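Local structure of protein stn1 (Schizosaccharomyces pombe, 3KF6) at residues R17-F22 against M140-N145; I47-I52 against C104-I109; Y55-D60 against V67-D72; V81-D86 against E117-S122. The protein is required for telomere maintenance and binds single-stranded telomeric DNA, partnering Ten1 in an Rpa2-Rpa3-like complex through this N-terminal OB-fold domain. One frame throughout, in Å; residues are numbered along the deposited sequence.

Interaction 1. Residues R17-F22 against M140-N145; sequences RWNPMF and MRYKKN
R17 sends an extended side chain past Y142, the two running in opposite directions with the guanidinium plane turned 71° from the phenol ring; NH1 is modelled too close to CE2 of that ring for their spacing to carry weight. Two residues on, N19 has CG beside its backbone N (chi1 -52°), and from there OD1 faces the Y142 hydroxyl and accepts its hydrogen bond. The modelled separation of OD1 and Y142 OH, 2.4 Å, is doubtfully short. N19 ND2 donates to W49 O, so both ends of the amide are engaged and its rotation is fixed. The loop lies between strand 49-62, to which N19 and M21 also bond through Q51, and the long helix 130-153 that follows the OB barrel. P20 presents its ring to one face of Y142: CD stands 3.7 Å from the ring centroid and only 3° off the normal, a nearly centred CH-pi contact, while P20 CG rests 3.8 Å from Y142 CG. F22, the N-cap of helix 23-26, meets helix 130-153 differently. Its ring edge, at CE1, lies 3.8 Å from M140 CG, close to the ring plane, and F22 also packs on R101 of the Ten1 chain.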
loop_
_atom_site.group_PDB
_atom_site.type_symbol
_atom_site.label_atom_id
_atom_site.label_comp_id
_atom_site.label_asym_id
_atom_site.label_seq_id
_atom_site.Cartn_x
_atom_site.Cartn_y
_atom_site.Cartn_z
ATOM N N ARG A 17 11.299 9.707 -17.455
ATOM C CA ARG A 17 11.725 9.640 -16.058
ATOM C C ARG A 17 11.355 8.320 -15.360
ATOM O O ARG A 17 11.290 7.264 -15.994
ATOM C CB ARG A 17 11.116 10.818 -15.291
ATOM C CG ARG A 17 11.649 10.996 -13.886
ATOM C CD ARG A 17 10.739 11.880 -13.063
ATOM N NE ARG A 17 11.202 11.969 -11.682
ATOM C CZ ARG A 17 10.696 12.800 -10.777
ATOM N NH1 ARG A 17 9.708 13.619 -11.106
ATOM N NH2 ARG A 17 11.176 12.810 -9.541
ATOM N N TRP A 18 11.107 8.389 -14.050
ATOM C CA TRP A 18 10.755 7.211 -13.253
ATOM C C TRP A 18 9.322 7.266 -12.701
ATOM O O TRP A 18 8.910 6.410 -11.910
ATOM C CB TRP A 18 11.762 7.037 -12.102
ATOM C CG TRP A 18 11.414 7.627 -10.738
ATOM C CD1 TRP A 18 10.242 8.230 -10.351
ATOM C CD2 TRP A 18 12.247 7.590 -9.557
ATOM N NE1 TRP A 18 10.295 8.559 -9.010
ATOM C CE2 TRP A 18 11.508 8.178 -8.501
ATOM C CE3 TRP A 18 13.539 7.112 -9.292
ATOM C CZ2 TRP A 18 12.025 8.297 -7.195
ATOM C CZ3 TRP A 18 14.047 7.232 -7.996
ATOM C CH2 TRP A 18 13.288 7.819 -6.967
ATOM N N ASN A 19 8.576 8.280 -13.124
ATOM C CA ASN A 19 7.191 8.500 -12.710
ATOM C C ASN A 19 6.674 7.786 -11.456
ATOM O O ASN A 19 6.203 6.654 -11.525
ATOM C CB ASN A 19 6.252 8.172 -13.872
ATOM C CG ASN A 19 6.629 8.895 -15.152
ATOM O OD1 ASN A 19 6.654 10.121 -15.204
ATOM N ND2 ASN A 19 6.918 8.129 -16.196
ATOM N N PRO A 20 6.755 8.450 -10.292
ATOM C CA PRO A 20 6.265 7.842 -9.049
ATOM C C PRO A 20 4.737 7.985 -9.086
ATOM O O PRO A 20 4.212 9.095 -9.167
ATOM C CB PRO A 20 6.928 8.694 -7.970
ATOM C CG PRO A 20 6.988 10.056 -8.612
ATOM C CD PRO A 20 7.396 9.757 -10.038
ATOM N N MET A 21 4.022 6.865 -9.034
ATOM C CA MET A 21 2.565 6.906 -9.133
ATOM C C MET A 21 1.806 6.068 -8.113
ATOM O O MET A 21 2.352 5.136 -7.523
ATOM C CB MET A 21 2.132 6.419 -10.520
ATOM C CG MET A 21 2.637 7.244 -11.689
ATOM S SD MET A 21 2.089 6.527 -13.275
ATOM C CE MET A 21 0.329 6.833 -13.196
ATOM N N PHE A 22 0.534 6.411 -7.927
ATOM C CA PHE A 22 -0.356 5.649 -7.062
ATOM C C PHE A 22 -0.940 4.580 -7.975
ATOM O O PHE A 22 -1.165 4.826 -9.162
ATOM C CB PHE A 22 -1.483 6.527 -6.514
ATOM C CG PHE A 22 -1.061 7.399 -5.372
ATOM C CD1 PHE A 22 -1.155 8.785 -5.462
ATOM C CD2 PHE A 22 -0.568 6.834 -4.197
ATOM C CE1 PHE A 22 -0.764 9.599 -4.395
ATOM C CE2 PHE A 22 -0.176 7.641 -3.124
ATOM C CZ PHE A 22 -0.275 9.024 -3.226
ATOM N N MET A 140 1.824 12.642 -4.377
ATOM C CA MET A 140 0.808 13.681 -4.435
ATOM C C MET A 140 1.386 14.940 -5.083
ATOM O O MET A 140 0.704 15.615 -5.856
ATOM C CB MET A 140 0.264 13.977 -3.033
ATOM C CG MET A 140 -0.616 12.854 -2.495
ATOM S SD MET A 140 -1.346 13.206 -0.871
ATOM C CE MET A 140 0.071 12.867 0.183
ATOM N N ARG A 141 2.645 15.235 -4.790
ATOM C CA ARG A 141 3.297 16.408 -5.360
ATOM C C ARG A 141 3.482 16.223 -6.865
ATOM O O ARG A 141 3.229 17.139 -7.649
ATOM C CB ARG A 141 4.655 16.640 -4.692
ATOM C CG ARG A 141 5.336 17.934 -5.121
ATOM C CD ARG A 141 6.681 18.120 -4.434
ATOM N NE ARG A 141 7.288 19.401 -4.781
ATOM C CZ ARG A 141 8.483 19.805 -4.360
ATOM N NH1 ARG A 141 9.210 19.027 -3.570
ATOM N NH2 ARG A 141 8.949 20.992 -4.727
ATOM N N TYR A 142 3.920 15.033 -7.264
ATOM C CA TYR A 142 4.138 14.735 -8.674
ATOM C C TYR A 142 2.833 14.838 -9.458
ATOM O O TYR A 142 2.785 15.456 -10.525
ATOM C CB TYR A 142 4.729 13.330 -8.823
ATOM C CG TYR A 142 5.259 13.025 -10.205
ATOM C CD1 TYR A 142 4.557 12.198 -11.077
ATOM C CD2 TYR A 142 6.470 13.565 -10.639
ATOM C CE1 TYR A 142 5.047 11.912 -12.352
ATOM C CE2 TYR A 142 6.967 13.287 -11.909
ATOM C CZ TYR A 142 6.251 12.460 -12.757
ATOM O OH TYR A 142 6.747 12.184 -14.008
ATOM N N LYS A 143 1.771 14.238 -8.929
ATOM C CA LYS A 143 0.477 14.275 -9.600
ATOM C C LYS A 143 -0.052 15.702 -9.728
ATOM O O LYS A 143 -0.624 16.070 -10.753
ATOM C CB LYS A 143 -0.544 13.418 -8.848
ATOM C CG LYS A 143 -1.912 13.369 -9.515
ATOM C CD LYS A 143 -2.789 12.311 -8.865
ATOM C CE LYS A 143 -4.075 12.079 -9.649
ATOM N NZ LYS A 143 -4.917 11.033 -9.003
ATOM N N LYS A 144 0.129 16.505 -8.686
ATOM C CA LYS A 144 -0.352 17.883 -8.726
ATOM C C LYS A 144 0.376 18.682 -9.800
ATOM O O LYS A 144 -0.250 19.437 -10.548
ATOM C CB LYS A 144 -0.193 18.543 -7.358
ATOM C CG LYS A 144 -1.200 18.029 -6.342
ATOM C CD LYS A 144 -0.949 18.581 -4.947
ATOM C CE LYS A 144 -1.975 18.029 -3.965
ATOM N NZ LYS A 144 -1.646 18.368 -2.555
ATOM N N ASN A 145 1.688 18.505 -9.891
ATOM C CA ASN A 145 2.464 19.223 -10.895
ATOM C C ASN A 145 2.099 18.796 -12.314
ATOM O O ASN A 145 1.931 19.641 -13.195
ATOM C CB ASN A 145 3.963 19.035 -10.657
ATOM C CG ASN A 145 4.477 19.890 -9.516
ATOM O OD1 ASN A 145 4.090 21.052 -9.379
ATOM N ND2 ASN A 145 5.358 19.330 -8.698
#

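Interaction 2. Residues I47-I52 against C104-I109; sequences IRWIQI and CVFGKI
Residues 49-52 and 104-109 pair as antiparallel strands whose short axes run at 145°, with W49 opposite K108 and Q51 opposite F106 in non-hydrogen-bonded pairs, and two-way backbone bonds joining I50 to G107 and I52 to V105. The I50 N to G107 O bond, 2.8 Å, is almost straight, and I109 N reaches R48 O to prolong the ladder. In the OB barrel this pairs the first strand with the fourth. On the face that bears W49, the indole lies alongside K108, whose CB sits over one face of the six-membered ring, 3.9 Å from its centroid. F106 comes beside the same indole, the planes only 23° from parallel but displaced, the centroids 5.7 Å apart, too far for a real stack; its CZ touches W49 CB at 3.8 Å. Q51 stretches out with CG anti to its backbone N (chi1 -175°), bringing NE2 within 3.5 Å of C104 SG, while OE1 takes a hydrogen bond from R139. On the other face, I52 CD1 packs on V105 CB at 4.0 Å, and both residues also touch L118. The chemistry is therefore two-sided: aromatic and polar groups on one surface, aliphatic ones in the barrel interior.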
loop_
_atom_site.group_PDB
_atom_site.type_symbol
_atom_site.label_atom_id
_atom_site.label_comp_id
_atom_site.label_asym_id
_atom_site.label_seq_id
_atom_site.Cartn_x
_atom_site.Cartn_y
_atom_site.Cartn_z
ATOM N N ILE A 47 3.800 7.565 -20.842
ATOM C CA ILE A 47 4.352 6.866 -19.684
ATOM C C ILE A 47 4.779 5.437 -19.999
ATOM O O ILE A 47 4.055 4.692 -20.663
ATOM C CB ILE A 47 3.320 6.811 -18.529
ATOM C CG1 ILE A 47 2.929 8.227 -18.100
ATOM C CG2 ILE A 47 3.901 6.047 -17.344
ATOM C CD1 ILE A 47 4.068 9.033 -17.514
ATOM N N ARG A 48 5.951 5.057 -19.501
ATOM C CA ARG A 48 6.478 3.714 -19.702
ATOM C C ARG A 48 7.078 3.180 -18.402
ATOM O O ARG A 48 6.703 2.104 -17.932
ATOM C CB ARG A 48 7.544 3.720 -20.806
ATOM C CG ARG A 48 8.182 2.356 -21.083
ATOM C CD ARG A 48 9.070 2.411 -22.327
ATOM N NE ARG A 48 9.887 1.211 -22.508
ATOM C CZ ARG A 48 9.410 -0.005 -22.765
ATOM N NH1 ARG A 48 8.103 -0.203 -22.876
ATOM N NH2 ARG A 48 10.244 -1.026 -22.915
ATOM N N TRP A 49 8.002 3.940 -17.820
ATOM C CA TRP A 49 8.654 3.530 -16.578
ATOM C C TRP A 49 7.972 4.167 -15.371
ATOM O O TRP A 49 7.807 5.387 -15.308
ATOM C CB TRP A 49 10.134 3.897 -16.621
ATOM C CG TRP A 49 10.857 3.177 -17.724
ATOM C CD1 TRP A 49 11.221 3.687 -18.941
ATOM C CD2 TRP A 49 11.240 1.797 -17.738
ATOM N NE1 TRP A 49 11.808 2.704 -19.713
ATOM C CE2 TRP A 49 11.830 1.536 -18.996
ATOM C CE3 TRP A 49 11.136 0.753 -16.807
ATOM C CZ2 TRP A 49 12.318 0.272 -19.345
ATOM C CZ3 TRP A 49 11.620 -0.505 -17.158
ATOM C CH2 TRP A 49 12.204 -0.732 -18.417
ATOM N N ILE A 50 7.598 3.321 -14.414
ATOM C CA ILE A 50 6.876 3.755 -13.218
ATOM C C ILE A 50 7.436 3.171 -11.923
ATOM O O ILE A 50 8.070 2.114 -11.924
ATOM C CB ILE A 50 5.392 3.326 -13.328
ATOM C CG1 ILE A 50 4.772 3.937 -14.585
ATOM C CG2 ILE A 50 4.617 3.747 -12.089
ATOM C CD1 ILE A 50 3.388 3.427 -14.882
ATOM N N GLN A 51 7.185 3.869 -10.817
ATOM C CA GLN A 51 7.618 3.408 -9.503
ATOM C C GLN A 51 6.387 3.399 -8.596
ATOM O O GLN A 51 5.612 4.359 -8.584
ATOM C CB GLN A 51 8.664 4.354 -8.911
ATOM C CG GLN A 51 9.258 3.868 -7.590
ATOM C CD GLN A 51 9.932 4.985 -6.811
ATOM O OE1 GLN A 51 9.271 5.898 -6.318
ATOM N NE2 GLN A 51 11.256 4.921 -6.703
ATOM N N ILE A 52 6.203 2.314 -7.852
ATOM C CA ILE A 52 5.083 2.218 -6.925
ATOM C C ILE A 52 5.602 1.781 -5.561
ATOM O O ILE A 52 6.685 1.193 -5.454
ATOM C CB ILE A 52 3.980 1.231 -7.427
ATOM C CG1 ILE A 52 4.535 -0.188 -7.596
ATOM C CG2 ILE A 52 3.416 1.717 -8.753
ATOM C CD1 ILE A 52 4.421 -1.037 -6.362
ATOM N N CYS A 104 9.250 -0.987 -2.624
ATOM C CA CYS A 104 9.323 0.113 -3.576
ATOM C C CYS A 104 9.755 -0.603 -4.857
ATOM O O CYS A 104 10.840 -1.185 -4.913
ATOM C CB CYS A 104 10.391 1.130 -3.168
ATOM S SG CYS A 104 10.652 2.396 -4.422
ATOM N N VAL A 105 8.896 -0.580 -5.868
ATOM C CA VAL A 105 9.179 -1.270 -7.123
ATOM C C VAL A 105 9.285 -0.338 -8.318
ATOM O O VAL A 105 8.446 0.542 -8.507
ATOM C CB VAL A 105 8.068 -2.293 -7.441
ATOM C CG1 VAL A 105 8.387 -3.020 -8.746
ATOM C CG2 VAL A 105 7.915 -3.277 -6.287
ATOM N N PHE A 106 10.320 -0.546 -9.128
ATOM C CA PHE A 106 10.511 0.245 -10.336
ATOM C C PHE A 106 10.335 -0.715 -11.504
ATOM O O PHE A 106 10.927 -1.795 -11.510
ATOM C CB PHE A 106 11.916 0.844 -10.378
ATOM C CG PHE A 106 12.195 1.646 -11.621
ATOM C CD1 PHE A 106 11.469 2.804 -11.898
ATOM C CD2 PHE A 106 13.176 1.239 -12.522
ATOM C CE1 PHE A 106 11.716 3.544 -13.056
ATOM C CE2 PHE A 106 13.431 1.975 -13.683
ATOM C CZ PHE A 106 12.700 3.128 -13.948
ATOM N N GLY A 107 9.522 -0.341 -12.484
ATOM C CA GLY A 107 9.318 -1.226 -13.616
ATOM C C GLY A 107 8.583 -0.582 -14.768
ATOM O O GLY A 107 8.327 0.623 -14.761
ATOM N N LYS A 108 8.252 -1.387 -15.771
ATOM C CA LYS A 108 7.532 -0.880 -16.927
ATOM C C LYS A 108 6.130 -1.454 -16.946
ATOM O O LYS A 108 5.900 -2.578 -16.505
ATOM C CB LYS A 108 8.258 -1.243 -18.228
ATOM C CG LYS A 108 8.591 -2.714 -18.386
ATOM C CD LYS A 108 9.162 -2.993 -19.774
ATOM C CE LYS A 108 9.730 -4.399 -19.888
ATOM N NZ LYS A 108 10.967 -4.574 -19.076
ATOM N N ILE A 109 5.190 -0.661 -17.440
ATOM C CA ILE A 109 3.809 -1.096 -17.520
ATOM C C ILE A 109 3.640 -2.090 -18.655
ATOM O O ILE A 109 4.286 -1.974 -19.697
ATOM C CB ILE A 109 2.867 0.097 -17.754
ATOM C CG1 ILE A 109 3.515 1.082 -18.732
ATOM C CG2 ILE A 109 2.539 0.759 -16.428
ATOM C CD1 ILE A 109 2.681 2.318 -19.019
#

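Interaction 3. Residues Y55-D60 against V67-D72; sequences YIAAID and VLTVDD
Y55 and D71 begin the ladder of a beta hairpin, strands 49-62 and 65-71 of the OB barrel, with a two-way pair of backbone bonds, each 3.0 Å: Y55 N to D71 O and D71 N to Y55 O. Y55 places CG between its backbone N and carbonyl carbon (chi1 71°), which lays the ring against D71 CB, and its OH comes 2.6 Å from D71 OD2, a weak hydrogen bond at best, since another acceptor lies within reach of the same proton. The buried carboxylate has firmer partners in S6 OG and A7 N of the Ten1 chain, part of the heterodimer interface. In mid-ladder the register slips by one, with A57 and A58 together opposite T69, as in a classic beta bulge: A57 N gives T69 O a 2.7 Å bond and A58 N only a weak one. Farther on, D60 and V67 exchange backbone bonds, and a water lies within hydrogen-bonding distance of D60 OD2, V67 O and T69 OG1, with more acceptors about it than protons to give. On the face that carries I56 and I59, L68 divides its methyls: CD1 touches I56 CD1 at 3.9 Å, and CD2 is pressed to a tight 3.3 Å from I59 CG1.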
loop_
_atom_site.group_PDB
_atom_site.type_symbol
_atom_site.label_atom_id
_atom_site.label_comp_id
_atom_site.label_asym_id
_atom_site.label_seq_id
_atom_site.Cartn_x
_atom_site.Cartn_y
_atom_site.Cartn_z
ATOM N N TYR A 55 2.346 -2.254 0.428
ATOM C CA TYR A 55 2.625 -3.499 1.140
ATOM C C TYR A 55 2.182 -4.692 0.299
ATOM O O TYR A 55 1.308 -4.570 -0.558
ATOM C CB TYR A 55 1.931 -3.526 2.517
ATOM C CG TYR A 55 0.422 -3.663 2.483
ATOM C CD1 TYR A 55 -0.403 -2.535 2.433
ATOM C CD2 TYR A 55 -0.180 -4.922 2.462
ATOM C CE1 TYR A 55 -1.799 -2.662 2.355
ATOM C CE2 TYR A 55 -1.572 -5.059 2.383
ATOM C CZ TYR A 55 -2.369 -3.925 2.326
ATOM O OH TYR A 55 -3.734 -4.065 2.192
ATOM N N ILE A 56 2.803 -5.842 0.545
ATOM C CA ILE A 56 2.491 -7.056 -0.199
ATOM C C ILE A 56 1.227 -7.712 0.326
ATOM O O ILE A 56 1.160 -8.121 1.486
ATOM C CB ILE A 56 3.659 -8.056 -0.116
ATOM C CG1 ILE A 56 4.890 -7.460 -0.797
ATOM C CG2 ILE A 56 3.273 -9.377 -0.791
ATOM C CD1 ILE A 56 6.151 -8.257 -0.568
ATOM N N ALA A 57 0.224 -7.812 -0.540
ATOM C CA ALA A 57 -1.046 -8.409 -0.163
ATOM C C ALA A 57 -1.057 -9.893 -0.480
ATOM O O ALA A 57 -1.767 -10.668 0.163
ATOM C CB ALA A 57 -2.188 -7.715 -0.894
ATOM N N ALA A 58 -0.270 -10.293 -1.472
ATOM C CA ALA A 58 -0.238 -11.692 -1.851
ATOM C C ALA A 58 0.963 -12.040 -2.708
ATOM O O ALA A 58 1.584 -11.175 -3.322
ATOM C CB ALA A 58 -1.517 -12.046 -2.591
ATOM N N ILE A 59 1.286 -13.327 -2.732
ATOM C CA ILE A 59 2.392 -13.826 -3.527
ATOM C C ILE A 59 1.879 -15.049 -4.277
ATOM O O ILE A 59 1.332 -15.975 -3.677
ATOM C CB ILE A 59 3.585 -14.236 -2.642
ATOM C CG1 ILE A 59 4.043 -13.036 -1.811
ATOM C CG2 ILE A 59 4.728 -14.750 -3.512
ATOM C CD1 ILE A 59 5.090 -13.370 -0.767
ATOM N N ASP A 60 2.031 -15.031 -5.594
ATOM C CA ASP A 60 1.598 -16.142 -6.428
ATOM C C ASP A 60 2.767 -16.615 -7.270
ATOM O O ASP A 60 3.517 -15.812 -7.816
ATOM C CB ASP A 60 0.449 -15.712 -7.336
ATOM C CG ASP A 60 -0.838 -15.480 -6.572
ATOM O OD1 ASP A 60 -1.456 -16.471 -6.128
ATOM O OD2 ASP A 60 -1.229 -14.306 -6.408
ATOM N N VAL A 67 4.725 -13.421 -8.875
ATOM C CA VAL A 67 3.891 -12.224 -8.905
ATOM C C VAL A 67 3.516 -11.747 -7.511
ATOM O O VAL A 67 2.946 -12.497 -6.717
ATOM C CB VAL A 67 2.584 -12.477 -9.700
ATOM C CG1 VAL A 67 1.754 -11.200 -9.769
ATOM C CG2 VAL A 67 2.915 -12.966 -11.103
ATOM N N LEU A 68 3.847 -10.494 -7.217
ATOM C CA LEU A 68 3.521 -9.903 -5.930
ATOM C C LEU A 68 2.364 -8.929 -6.126
ATOM O O LEU A 68 2.436 -8.039 -6.972
ATOM C CB LEU A 68 4.720 -9.130 -5.365
ATOM C CG LEU A 68 5.959 -9.894 -4.899
ATOM C CD1 LEU A 68 6.967 -8.916 -4.322
ATOM C CD2 LEU A 68 5.566 -10.920 -3.860
ATOM N N THR A 69 1.291 -9.104 -5.361
ATOM C CA THR A 69 0.171 -8.180 -5.458
ATOM C C THR A 69 0.460 -7.121 -4.399
ATOM O O THR A 69 0.643 -7.448 -3.223
ATOM C CB THR A 69 -1.174 -8.868 -5.159
ATOM O OG1 THR A 69 -1.424 -9.873 -6.152
ATOM C CG2 THR A 69 -2.308 -7.849 -5.202
ATOM N N VAL A 70 0.508 -5.860 -4.821
ATOM C CA VAL A 70 0.829 -4.756 -3.917
ATOM C C VAL A 70 -0.341 -3.799 -3.741
ATOM O O VAL A 70 -1.046 -3.487 -4.700
ATOM C CB VAL A 70 2.055 -3.980 -4.452
ATOM C CG1 VAL A 70 2.415 -2.827 -3.513
ATOM C CG2 VAL A 70 3.241 -4.939 -4.599
ATOM N N ASP A 71 -0.533 -3.336 -2.507
ATOM C CA ASP A 71 -1.614 -2.413 -2.180
ATOM C C ASP A 71 -1.037 -1.130 -1.593
ATOM O O ASP A 71 -0.301 -1.182 -0.614
ATOM C CB ASP A 71 -2.550 -3.063 -1.152
ATOM C CG ASP A 71 -3.749 -2.195 -0.811
ATOM O OD1 ASP A 71 -4.008 -1.225 -1.549
ATOM O OD2 ASP A 71 -4.445 -2.494 0.186
ATOM N N ASP A 72 -1.354 0.013 -2.194
ATOM C CA ASP A 72 -0.885 1.288 -1.655
ATOM C C ASP A 72 -2.061 2.096 -1.085
ATOM O O ASP A 72 -1.940 3.295 -0.830
ATOM C CB ASP A 72 -0.141 2.095 -2.728
ATOM C CG ASP A 72 -1.034 2.517 -3.868
ATOM O OD1 ASP A 72 -2.216 2.114 -3.874
ATOM O OD2 ASP A 72 -0.549 3.249 -4.766
HETATM O O HOH W 1 0.131 -12.053 -6.239
#

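Interaction 4. Residues V81-D86 against E117-S122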
loop_
_atom_site.group_PDB
_atom_site.type_symbol
_atom_site.label_atom_id
_atom_site.label_comp_id
_atom_site.label_asym_id
_atom_site.label_seq_id
_atom_site.Cartn_x
_atom_site.Cartn_y
_atom_site.Cartn_z
ATOM N N VAL A 81 5.076 -8.280 -11.635
ATOM C CA VAL A 81 5.685 -9.475 -12.199
ATOM C C VAL A 81 7.207 -9.515 -12.212
ATOM O O VAL A 81 7.863 -8.585 -12.682
ATOM C CB VAL A 81 5.198 -9.674 -13.645
ATOM C CG1 VAL A 81 5.774 -10.951 -14.222
ATOM C CG2 VAL A 81 3.684 -9.689 -13.678
ATOM N N PHE A 82 7.751 -10.612 -11.699
ATOM C CA PHE A 82 9.192 -10.841 -11.677
ATOM C C PHE A 82 9.511 -12.010 -12.608
ATOM O O PHE A 82 9.272 -13.165 -12.257
ATOM C CB PHE A 82 9.670 -11.182 -10.265
ATOM C CG PHE A 82 9.576 -10.036 -9.308
ATOM C CD1 PHE A 82 8.379 -9.746 -8.667
ATOM C CD2 PHE A 82 10.680 -9.214 -9.084
ATOM C CE1 PHE A 82 8.278 -8.647 -7.816
ATOM C CE2 PHE A 82 10.590 -8.118 -8.236
ATOM C CZ PHE A 82 9.384 -7.834 -7.601
ATOM N N ILE A 83 10.029 -11.708 -13.795
ATOM C CA ILE A 83 10.387 -12.758 -14.753
ATOM C C ILE A 83 11.685 -13.387 -14.261
ATOM O O ILE A 83 12.764 -12.806 -14.390
ATOM C CB ILE A 83 10.592 -12.182 -16.163
ATOM C CG1 ILE A 83 9.313 -11.481 -16.621
ATOM C CG2 ILE A 83 10.948 -13.309 -17.143
ATOM C CD1 ILE A 83 9.475 -10.674 -17.885
ATOM N N ILE A 84 11.556 -14.579 -13.687
ATOM C CA ILE A 84 12.671 -15.319 -13.113
ATOM C C ILE A 84 13.986 -15.294 -13.888
ATOM O O ILE A 84 15.011 -14.863 -13.358
ATOM C CB ILE A 84 12.272 -16.790 -12.871
ATOM C CG1 ILE A 84 11.004 -16.843 -12.013
ATOM C CG2 ILE A 84 13.402 -17.531 -12.174
ATOM C CD1 ILE A 84 10.492 -18.242 -11.743
ATOM N N GLN A 85 13.961 -15.747 -15.137
ATOM C CA GLN A 85 15.174 -15.804 -15.948
ATOM C C GLN A 85 15.824 -14.456 -16.238
ATOM O O GLN A 85 17.022 -14.391 -16.522
ATOM C CB GLN A 85 14.890 -16.524 -17.270
ATOM C CG GLN A 85 13.984 -15.769 -18.223
ATOM C CD GLN A 85 13.787 -16.512 -19.529
ATOM O OE1 GLN A 85 14.746 -16.777 -20.255
ATOM N NE2 GLN A 85 12.538 -16.855 -19.833
ATOM N N ASP A 86 15.044 -13.383 -16.173
ATOM C CA ASP A 86 15.573 -12.052 -16.439
ATOM C C ASP A 86 16.498 -11.581 -15.323
ATOM O O ASP A 86 17.439 -10.824 -15.562
ATOM C CB ASP A 86 14.428 -11.056 -16.616
ATOM C CG ASP A 86 13.783 -11.147 -17.983
ATOM O OD1 ASP A 86 13.910 -12.205 -18.637
ATOM O OD2 ASP A 86 13.137 -10.164 -18.401
ATOM N N GLU A 117 -0.346 -4.565 -15.628
ATOM C CA GLU A 117 0.523 -5.141 -14.610
ATOM C C GLU A 117 1.866 -4.442 -14.712
ATOM O O GLU A 117 2.130 -3.731 -15.677
ATOM C CB GLU A 117 0.689 -6.650 -14.821
ATOM C CG GLU A 117 0.993 -7.054 -16.252
ATOM C CD GLU A 117 1.276 -8.539 -16.394
ATOM O OE1 GLU A 117 0.536 -9.351 -15.798
ATOM O OE2 GLU A 117 2.237 -8.893 -17.110
ATOM N N LEU A 118 2.710 -4.626 -13.707
ATOM C CA LEU A 118 4.012 -3.985 -13.712
ATOM C C LEU A 118 5.110 -5.034 -13.784
ATOM O O LEU A 118 5.167 -5.932 -12.945
ATOM C CB LEU A 118 4.171 -3.146 -12.435
ATOM C CG LEU A 118 5.471 -2.363 -12.246
ATOM C CD1 LEU A 118 5.556 -1.249 -13.270
ATOM C CD2 LEU A 118 5.502 -1.784 -10.829
ATOM N N ILE A 119 5.968 -4.936 -14.797
ATOM C CA ILE A 119 7.075 -5.874 -14.925
ATOM C C ILE A 119 8.226 -5.220 -14.181
ATOM O O ILE A 119 8.751 -4.192 -14.606
ATOM C CB ILE A 119 7.479 -6.095 -16.399
ATOM C CG1 ILE A 119 6.259 -6.506 -17.232
ATOM C CG2 ILE A 119 8.592 -7.143 -16.471
ATOM C CD1 ILE A 119 5.565 -7.772 -16.769
ATOM N N ALA A 120 8.611 -5.818 -13.060
ATOM C CA ALA A 120 9.669 -5.268 -12.224
ATOM C C ALA A 120 11.063 -5.298 -12.831
ATOM O O ALA A 120 11.470 -6.297 -13.424
ATOM C CB ALA A 120 9.688 -5.990 -10.878
ATOM N N GLN A 121 11.785 -4.193 -12.673
ATOM C CA GLN A 121 13.159 -4.093 -13.152
ATOM C C GLN A 121 14.051 -4.120 -11.918
ATOM O O GLN A 121 15.175 -4.621 -11.951
ATOM C CB GLN A 121 13.385 -2.801 -13.936
ATOM C CG GLN A 121 14.843 -2.614 -14.337
ATOM C CD GLN A 121 15.053 -1.469 -15.302
ATOM O OE1 GLN A 121 14.717 -1.568 -16.482
ATOM N NE2 GLN A 121 15.605 -0.369 -14.803
ATOM N N SER A 122 13.534 -3.578 -10.820
ATOM C CA SER A 122 14.259 -3.564 -9.558
ATOM C C SER A 122 13.305 -3.212 -8.432
ATOM O O SER A 122 12.255 -2.609 -8.663
ATOM C CB SER A 122 15.403 -2.542 -9.591
ATOM O OG SER A 122 14.918 -1.212 -9.601
HETATM O O HOH W 2 10.920 -8.945 -14.104
#
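V81 meets I119 across a parallel strand pair, 77-83 beside 117-120, the parallel pairing of the third and fifth strands by which an OB-fold barrel closes on itself. The V81 side chain can be followed outward. CB stands 3.7 Å from I119 CD1, the two side chains lying side by side and pointing the same way. CG1, anti to the backbone N (chi1 -177°), only grazes that same methyl at 4.1 Å. CG2 abuts the carboxylate of E117, 3.8 Å from its CD, a van der Waals contact with a group whose OE2 makes a weak hydrogen bond to N110. The V81 backbone spans two residues of its neighbour: its N-H goes to L118 O, and its O receives A120 N. F82 points to the other side of the sheet, where A120 CB lies over one face of its ring, offset toward the rim, 3.8 Å from the centroid and 23° off the normal. That ring also makes an edge-to-face pair with F123 and is backed by helix 88-94. Beyond V81 a water bridges the strands: besides a weak bond to V81 O, it accepts from I83 N at 2.9 Å and donates to A120 O at 2.8 Å.

How the interactions relate
Three of the contacts build the OB barrel and one dresses it. Interactions 2 and 3 share strand 49-62, which pairs with 102-110 at one end and with 65-71 at the other; I52 and V70 carry the packing from one to the other. Interaction 4 closes the ring in parallel sense, linked to interaction 2 through backbone bonds of F106 with Q121 and S122, and to interaction 3 through L68 against F82. Interaction 1 has no cross-strand ladder: a proline, an amide and a phenol seat the C-terminal helix, with M21 and N19 bonded back to interaction 2. Interactions 1 and 3 are buried and reach Ten1; interactions 2 and 4, partly buried, do not.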